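Local coordinates for protein cytochrome c-554 (Nitrosomonas europaea, PDB 1FT5) that carries electrons through its four hemes in ammonia oxidation, accepting them directly from hydroxylamine oxidoreductase in the periplasm, at residues A[89-102]-A[120-133]. Numbering follows the deposited sequence.
Sequences ESCHGPGRNFRGDH and DLAKKGQDFHFEER. With HEM (protoporphyrin IX containing Fe), chain E.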
loop_
_atom_site.group_PDB
_atom_site.type_symbol
_atom_site.label_atom_id
_atom_site.label_comp_id
_atom_site.label_asym_id
_atom_site.label_seq_id
_atom_site.Cartn_x
_atom_site.Cartn_y
_atom_site.Cartn_z
ATOM N N GLU A 89 2.136 -0.007 4.552
ATOM C CA GLU A 89 2.573 1.357 4.607
ATOM C C GLU A 89 2.657 1.998 3.205
ATOM O O GLU A 89 2.648 3.196 3.114
ATOM C CB GLU A 89 3.942 1.409 5.239
ATOM C CG GLU A 89 3.946 1.039 6.762
ATOM C CD GLU A 89 5.368 0.795 7.244
ATOM O OE1 GLU A 89 6.033 -0.092 6.724
ATOM O OE2 GLU A 89 5.837 1.563 8.121
ATOM N N SER A 90 2.769 1.166 2.169
ATOM C CA SER A 90 2.770 1.774 0.825
ATOM C C SER A 90 1.478 2.511 0.546
ATOM O O SER A 90 1.479 3.458 -0.248
ATOM C CB SER A 90 3.022 0.732 -0.288
ATOM O OG SER A 90 4.390 0.375 -0.315
ATOM N N CYS A 91 0.365 2.115 1.187
ATOM C CA CYS A 91 -0.887 2.863 1.015
ATOM C C CYS A 91 -1.229 3.746 2.217
ATOM O O CYS A 91 -1.624 4.901 2.081
ATOM C CB CYS A 91 -2.067 1.902 0.746
ATOM S SG CYS A 91 -1.835 1.076 -0.863
ATOM N N HIS A 92 -1.059 3.183 3.403
ATOM C CA HIS A 92 -1.444 3.916 4.591
ATOM C C HIS A 92 -0.402 4.863 5.148
ATOM O O HIS A 92 -0.685 5.581 6.098
ATOM C CB HIS A 92 -1.817 2.883 5.679
ATOM C CG HIS A 92 -3.041 2.117 5.317
ATOM N ND1 HIS A 92 -4.295 2.684 5.352
ATOM C CD2 HIS A 92 -3.203 0.842 4.888
ATOM C CE1 HIS A 92 -5.159 1.748 4.940
ATOM N NE2 HIS A 92 -4.569 0.611 4.647
ATOM N N GLY A 93 0.777 4.863 4.544
ATOM C CA GLY A 93 1.843 5.777 4.996
ATOM C C GLY A 93 2.803 5.062 5.909
ATOM O O GLY A 93 2.503 4.040 6.503
ATOM N N PRO A 94 4.054 5.568 6.007
ATOM C CA PRO A 94 5.080 4.982 6.883
ATOM C C PRO A 94 4.511 5.063 8.303
ATOM O O PRO A 94 4.018 6.113 8.709
ATOM C CB PRO A 94 6.322 5.903 6.661
ATOM C CG PRO A 94 5.765 7.202 6.154
ATOM C CD PRO A 94 4.514 6.772 5.284
ATOM N N GLY A 95 4.660 3.963 8.999
ATOM C CA GLY A 95 4.008 3.791 10.300
ATOM C C GLY A 95 4.802 3.824 11.566
ATOM O O GLY A 95 4.199 3.647 12.642
ATOM N N ARG A 96 6.091 4.148 11.498
ATOM C CA ARG A 96 6.798 4.114 12.759
ATOM C C ARG A 96 6.218 5.009 13.859
ATOM O O ARG A 96 6.311 4.596 15.043
ATOM C CB ARG A 96 8.279 4.459 12.559
ATOM C CG ARG A 96 9.059 4.402 13.910
ATOM C CD ARG A 96 10.529 4.262 13.742
ATOM N NE ARG A 96 11.181 4.465 15.055
ATOM C CZ ARG A 96 11.628 3.461 15.803
ATOM N NH1 ARG A 96 11.504 2.203 15.383
ATOM N NH2 ARG A 96 12.184 3.714 16.990
ATOM N N ASN A 97 5.724 6.192 13.507
ATOM C CA ASN A 97 5.205 7.151 14.472
ATOM C C ASN A 97 3.728 6.965 14.768
ATOM O O ASN A 97 3.297 7.174 15.899
ATOM C CB ASN A 97 5.453 8.584 14.025
ATOM C CG ASN A 97 6.962 8.927 13.997
ATOM O OD1 ASN A 97 7.765 8.218 14.593
ATOM N ND2 ASN A 97 7.313 9.979 13.285
ATOM N N PHE A 98 2.939 6.544 13.789
ATOM C CA PHE A 98 1.521 6.429 14.103
ATOM C C PHE A 98 1.096 5.118 14.686
ATOM O O PHE A 98 0.049 5.083 15.367
ATOM C CB PHE A 98 0.621 6.861 12.879
ATOM C CG PHE A 98 0.540 5.872 11.696
ATOM C CD1 PHE A 98 -0.052 4.606 11.840
ATOM C CD2 PHE A 98 0.979 6.244 10.387
ATOM C CE1 PHE A 98 -0.234 3.724 10.791
ATOM C CE2 PHE A 98 0.792 5.340 9.304
ATOM C CZ PHE A 98 0.197 4.106 9.494
ATOM N N ARG A 99 1.865 4.052 14.495
ATOM C CA ARG A 99 1.458 2.740 14.950
ATOM C C ARG A 99 1.287 2.677 16.462
ATOM O O ARG A 99 0.396 1.981 16.939
ATOM C CB ARG A 99 2.428 1.679 14.487
ATOM C CG ARG A 99 3.765 1.720 15.156
ATOM C CD ARG A 99 4.352 0.320 15.131
ATOM N NE ARG A 99 5.796 0.350 15.284
ATOM C CZ ARG A 99 6.404 0.275 16.457
ATOM N NH1 ARG A 99 5.664 0.163 17.567
ATOM N NH2 ARG A 99 7.728 0.356 16.530
ATOM N N GLY A 100 2.122 3.427 17.181
ATOM C CA GLY A 100 2.018 3.447 18.649
ATOM C C GLY A 100 0.737 4.140 19.088
ATOM O O GLY A 100 0.210 3.793 20.190
ATOM N N ASP A 101 0.250 5.131 18.320
ATOM C CA ASP A 101 -1.016 5.834 18.593
ATOM C C ASP A 101 -2.186 4.832 18.347
ATOM O O ASP A 101 -3.230 4.917 19.020
ATOM C CB ASP A 101 -1.245 7.043 17.676
ATOM C CG ASP A 101 -0.600 8.325 18.172
ATOM O OD1 ASP A 101 0.553 8.258 18.572
ATOM O OD2 ASP A 101 -1.263 9.403 18.142
ATOM N N HIS A 102 -2.064 3.912 17.374
ATOM C CA HIS A 102 -3.170 2.922 17.179
ATOM C C HIS A 102 -3.278 2.075 18.453
ATOM O O HIS A 102 -4.398 1.790 18.916
ATOM C CB HIS A 102 -2.949 1.995 15.978
ATOM C CG HIS A 102 -3.108 2.717 14.682
ATOM N ND1 HIS A 102 -3.431 2.070 13.488
ATOM C CD2 HIS A 102 -2.924 4.040 14.452
ATOM C CE1 HIS A 102 -3.424 3.056 12.581
ATOM N NE2 HIS A 102 -3.127 4.244 13.096
ATOM N N ASP A 120 -4.715 13.610 14.655
ATOM C CA ASP A 120 -3.540 13.207 15.412
ATOM C C ASP A 120 -2.733 12.189 14.622
ATOM O O ASP A 120 -1.511 12.207 14.669
ATOM C CB ASP A 120 -3.909 12.558 16.771
ATOM C CG ASP A 120 -4.425 13.556 17.797
ATOM O OD1 ASP A 120 -4.613 13.133 18.954
ATOM O OD2 ASP A 120 -4.635 14.714 17.476
ATOM N N LEU A 121 -3.410 11.267 13.926
ATOM C CA LEU A 121 -2.716 10.255 13.112
ATOM C C LEU A 121 -2.125 10.872 11.857
ATOM O O LEU A 121 -1.010 10.490 11.460
ATOM C CB LEU A 121 -3.678 9.138 12.679
ATOM C CG LEU A 121 -4.364 8.402 13.846
ATOM C CD1 LEU A 121 -5.342 7.459 13.228
ATOM C CD2 LEU A 121 -3.354 7.635 14.682
ATOM N N ALA A 122 -2.838 11.803 11.230
ATOM C CA ALA A 122 -2.310 12.424 10.003
ATOM C C ALA A 122 -1.024 13.195 10.350
ATOM O O ALA A 122 -0.083 13.204 9.553
ATOM C CB ALA A 122 -3.316 13.355 9.396
ATOM N N LYS A 123 -0.986 13.787 11.551
ATOM C CA LYS A 123 0.197 14.541 11.964
ATOM C C LYS A 123 1.406 13.633 12.091
ATOM O O LYS A 123 2.542 14.095 11.893
ATOM C CB LYS A 123 -0.065 15.293 13.288
ATOM C CG LYS A 123 -0.954 16.506 13.096
ATOM C CD LYS A 123 -1.020 17.352 14.374
ATOM C CE LYS A 123 0.395 17.714 14.873
ATOM N NZ LYS A 123 0.540 19.124 15.442
ATOM N N LYS A 124 1.172 12.344 12.372
ATOM C CA LYS A 124 2.215 11.376 12.553
ATOM C C LYS A 124 2.506 10.578 11.284
ATOM O O LYS A 124 3.197 9.592 11.333
ATOM C CB LYS A 124 1.884 10.452 13.725
ATOM C CG LYS A 124 1.991 11.205 15.080
ATOM C CD LYS A 124 2.209 10.276 16.230
ATOM C CE LYS A 124 2.394 11.099 17.484
ATOM N NZ LYS A 124 2.247 10.326 18.738
ATOM N N GLY A 125 1.968 11.062 10.157
ATOM C CA GLY A 125 2.255 10.468 8.874
ATOM C C GLY A 125 1.212 9.552 8.236
ATOM O O GLY A 125 1.421 9.063 7.115
ATOM N N GLN A 126 0.101 9.304 8.914
ATOM C CA GLN A 126 -0.845 8.358 8.289
ATOM C C GLN A 126 -1.552 9.048 7.131
ATOM O O GLN A 126 -1.889 10.222 7.173
ATOM C CB GLN A 126 -1.860 7.826 9.344
ATOM C CG GLN A 126 -2.762 6.721 8.742
ATOM C CD GLN A 126 -3.485 5.904 9.778
ATOM O OE1 GLN A 126 -3.153 6.027 10.992
ATOM N NE2 GLN A 126 -4.400 5.079 9.376
ATOM N N ASP A 127 -1.806 8.252 6.069
ATOM C CA ASP A 127 -2.451 8.756 4.862
ATOM C C ASP A 127 -3.921 8.344 4.862
ATOM O O ASP A 127 -4.195 7.165 5.077
ATOM C CB ASP A 127 -1.771 8.083 3.656
ATOM C CG ASP A 127 -2.023 8.802 2.377
ATOM O OD1 ASP A 127 -3.077 9.415 2.140
ATOM O OD2 ASP A 127 -1.126 8.751 1.531
ATOM N N PHE A 128 -4.799 9.340 4.701
ATOM C CA PHE A 128 -6.226 9.082 4.584
ATOM C C PHE A 128 -6.762 9.495 3.242
ATOM O O PHE A 128 -7.974 9.604 3.092
ATOM C CB PHE A 128 -6.972 9.856 5.684
ATOM C CG PHE A 128 -6.553 9.429 7.055
ATOM C CD1 PHE A 128 -7.148 8.319 7.641
ATOM C CD2 PHE A 128 -5.543 10.114 7.757
ATOM C CE1 PHE A 128 -6.767 7.872 8.903
ATOM C CE2 PHE A 128 -5.142 9.675 9.052
ATOM C CZ PHE A 128 -5.754 8.546 9.630
ATOM N N HIS A 129 -5.878 9.717 2.245
ATOM C CA HIS A 129 -6.317 10.197 0.955
ATOM C C HIS A 129 -5.867 9.224 -0.136
ATOM O O HIS A 129 -6.622 8.976 -1.098
ATOM C CB HIS A 129 -5.704 11.573 0.723
ATOM C CG HIS A 129 -6.255 12.295 -0.458
ATOM N ND1 HIS A 129 -5.723 12.171 -1.730
ATOM C CD2 HIS A 129 -7.325 13.123 -0.570
ATOM C CE1 HIS A 129 -6.450 12.886 -2.571
ATOM N NE2 HIS A 129 -7.429 13.470 -1.894
ATOM N N PHE A 130 -4.637 8.726 0.004
ATOM C CA PHE A 130 -4.079 7.689 -0.876
ATOM C C PHE A 130 -3.713 7.964 -2.352
ATOM O O PHE A 130 -2.783 7.332 -2.855
ATOM C CB PHE A 130 -5.041 6.453 -0.952
ATOM C CG PHE A 130 -5.477 5.919 0.403
ATOM C CD1 PHE A 130 -6.755 6.245 0.940
ATOM C CD2 PHE A 130 -4.616 5.170 1.163
ATOM C CE1 PHE A 130 -7.129 5.809 2.237
ATOM C CE2 PHE A 130 -4.988 4.726 2.475
ATOM C CZ PHE A 130 -6.210 5.037 2.996
ATOM N N GLU A 131 -4.434 8.861 -2.997
ATOM C CA GLU A 131 -4.255 9.075 -4.424
ATOM C C GLU A 131 -2.845 9.332 -4.870
ATOM O O GLU A 131 -2.414 8.676 -5.829
ATOM C CB GLU A 131 -5.166 10.173 -4.957
ATOM C CG GLU A 131 -5.186 10.131 -6.466
ATOM C CD GLU A 131 -6.276 10.972 -7.096
ATOM O OE1 GLU A 131 -7.095 11.611 -6.378
ATOM O OE2 GLU A 131 -6.298 10.990 -8.353
ATOM N N GLU A 132 -2.135 10.237 -4.190
ATOM C CA GLU A 132 -0.745 10.511 -4.583
ATOM C C GLU A 132 0.097 9.253 -4.473
ATOM O O GLU A 132 0.904 8.964 -5.366
ATOM C CB GLU A 132 -0.147 11.621 -3.692
ATOM C CG GLU A 132 1.000 12.404 -4.322
ATOM C CD GLU A 132 0.640 13.131 -5.658
ATOM O OE1 GLU A 132 -0.556 13.474 -5.919
ATOM O OE2 GLU A 132 1.582 13.356 -6.446
ATOM N N ARG A 133 -0.049 8.492 -3.378
ATOM C CA ARG A 133 0.725 7.271 -3.256
ATOM C C ARG A 133 0.447 6.258 -4.357
ATOM O O ARG A 133 1.385 5.671 -4.917
ATOM C CB ARG A 133 0.538 6.585 -1.863
ATOM C CG ARG A 133 1.296 7.324 -0.789
ATOM C CD ARG A 133 1.124 6.631 0.622
ATOM N NE ARG A 133 1.541 7.595 1.612
ATOM C CZ ARG A 133 2.811 7.789 1.918
ATOM N NH1 ARG A 133 3.712 7.032 1.274
ATOM N NH2 ARG A 133 3.164 8.761 2.769
HETATM C CHA HEM E . -7.218 1.506 13.001
HETATM C CHB HEM E . -3.760 0.821 9.689
HETATM C CHC HEM E . -0.795 -0.796 13.199
HETATM C CHD HEM E . -4.644 -1.035 16.234
HETATM C C1A HEM E . -6.514 1.510 11.803
HETATM C C2A HEM E . -7.025 2.053 10.554
HETATM C C3A HEM E . -6.055 1.786 9.611
HETATM C C4A HEM E . -4.978 1.163 10.294
HETATM C CMA HEM E . -6.058 2.123 8.107
HETATM C CAA HEM E . -8.335 2.759 10.359
HETATM C CBA HEM E . -8.222 4.245 10.715
HETATM C CGA HEM E . -9.441 5.062 10.357
HETATM O O1A HEM E . -10.486 4.913 11.115
HETATM O O2A HEM E . -9.429 5.867 9.383
HETATM C C1B HEM E . -2.673 0.312 10.382
HETATM C C2B HEM E . -1.394 0.142 9.799
HETATM C C3B HEM E . -0.508 -0.211 10.794
HETATM C C4B HEM E . -1.292 -0.304 12.005
HETATM C CMB HEM E . -1.047 0.339 8.299
HETATM C CAB HEM E . 1.021 -0.492 10.685
HETATM C CBB HEM E . 1.883 0.771 10.504
HETATM C C1C HEM E . -1.612 -1.053 14.293
HETATM C C2C HEM E . -1.137 -1.754 15.488
HETATM C C3C HEM E . -2.252 -1.895 16.275
HETATM C C4C HEM E . -3.342 -1.236 15.655
HETATM C CMC HEM E . 0.294 -2.277 15.758
HETATM C CAC HEM E . -2.353 -2.712 17.577
HETATM C CBC HEM E . -1.523 -2.365 18.790
HETATM C C1D HEM E . -5.646 -0.287 15.616
HETATM C C2D HEM E . -6.889 0.032 16.216
HETATM C C3D HEM E . -7.585 0.769 15.337
HETATM C C4D HEM E . -6.766 0.912 14.167
HETATM C CMD HEM E . -7.313 -0.423 17.661
HETATM C CAD HEM E . -9.016 1.171 15.518
HETATM C CBD HEM E . -10.008 0.117 15.098
HETATM C CGD HEM E . -11.502 0.440 15.190
HETATM O O1D HEM E . -12.230 -0.570 15.323
HETATM O O2D HEM E . -11.889 1.599 15.068
HETATM N NA HEM E . -5.254 0.962 11.637
HETATM N NB HEM E . -2.634 0.035 11.754
HETATM N NC HEM E . -2.969 -0.736 14.390
HETATM N ND HEM E . -5.589 0.296 14.355
HETATM FE FE HEM E . -4.123 0.155 13.060
HETATM O O HOH W 1 3.780 4.746 -1.019
HETATM O O HOH W 2 -5.374 5.033 6.544
HETATM O O HOH W 3 4.133 7.075 11.186
HETATM O O HOH W 4 4.495 8.026 18.107
HETATM O O HOH W 5 -3.331 10.948 19.890
#
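His102 and Gln126 meet behind a heme iron: ND1 of His102 ligates the iron at 2.1 Å, opposite His15, while its NE2 donates to Gln126 OE1 at 2.8 Å. That acceptor lies 1° from the imidazole plane, consistent with the bond limiting rotation of the ring about the iron–nitrogen bond. Gln126 reaches it with CG anti to the backbone N (chi1 -174°) and an extended chain, which lays its amide across one face of Phe98, planes 28° apart; its CB makes a CH-pi contact with that ring. Water 2 joins Gln126 NE2 to His92 ND1, and His92, axial ligand of a second heme with His179, receives the edge of Phe130 on its face (centroids 5.4 Å apart). Between the backbones, Asp127 N donates to His92 O at 2.9 Å. The Arg133 guanidinium spreads over Gly93 CA, 3.8 Å from CZ, while NE pairs with Asp127 OD2 at 2.9 Å. With an alanine in place of Arg133, Asp127 is likely to lose its countercharge and Gly93 CA its cover. At the solvent side, Lys124 NZ bridges to Asp101 OD1 at 2.7 Å. A direct bond to His102 and a water-mediated one to His92 thus probably help to orient axial histidines of two hemes, and the acceptor on His102 would probably make its imidazole more electron-rich, tending to stabilise oxidised iron.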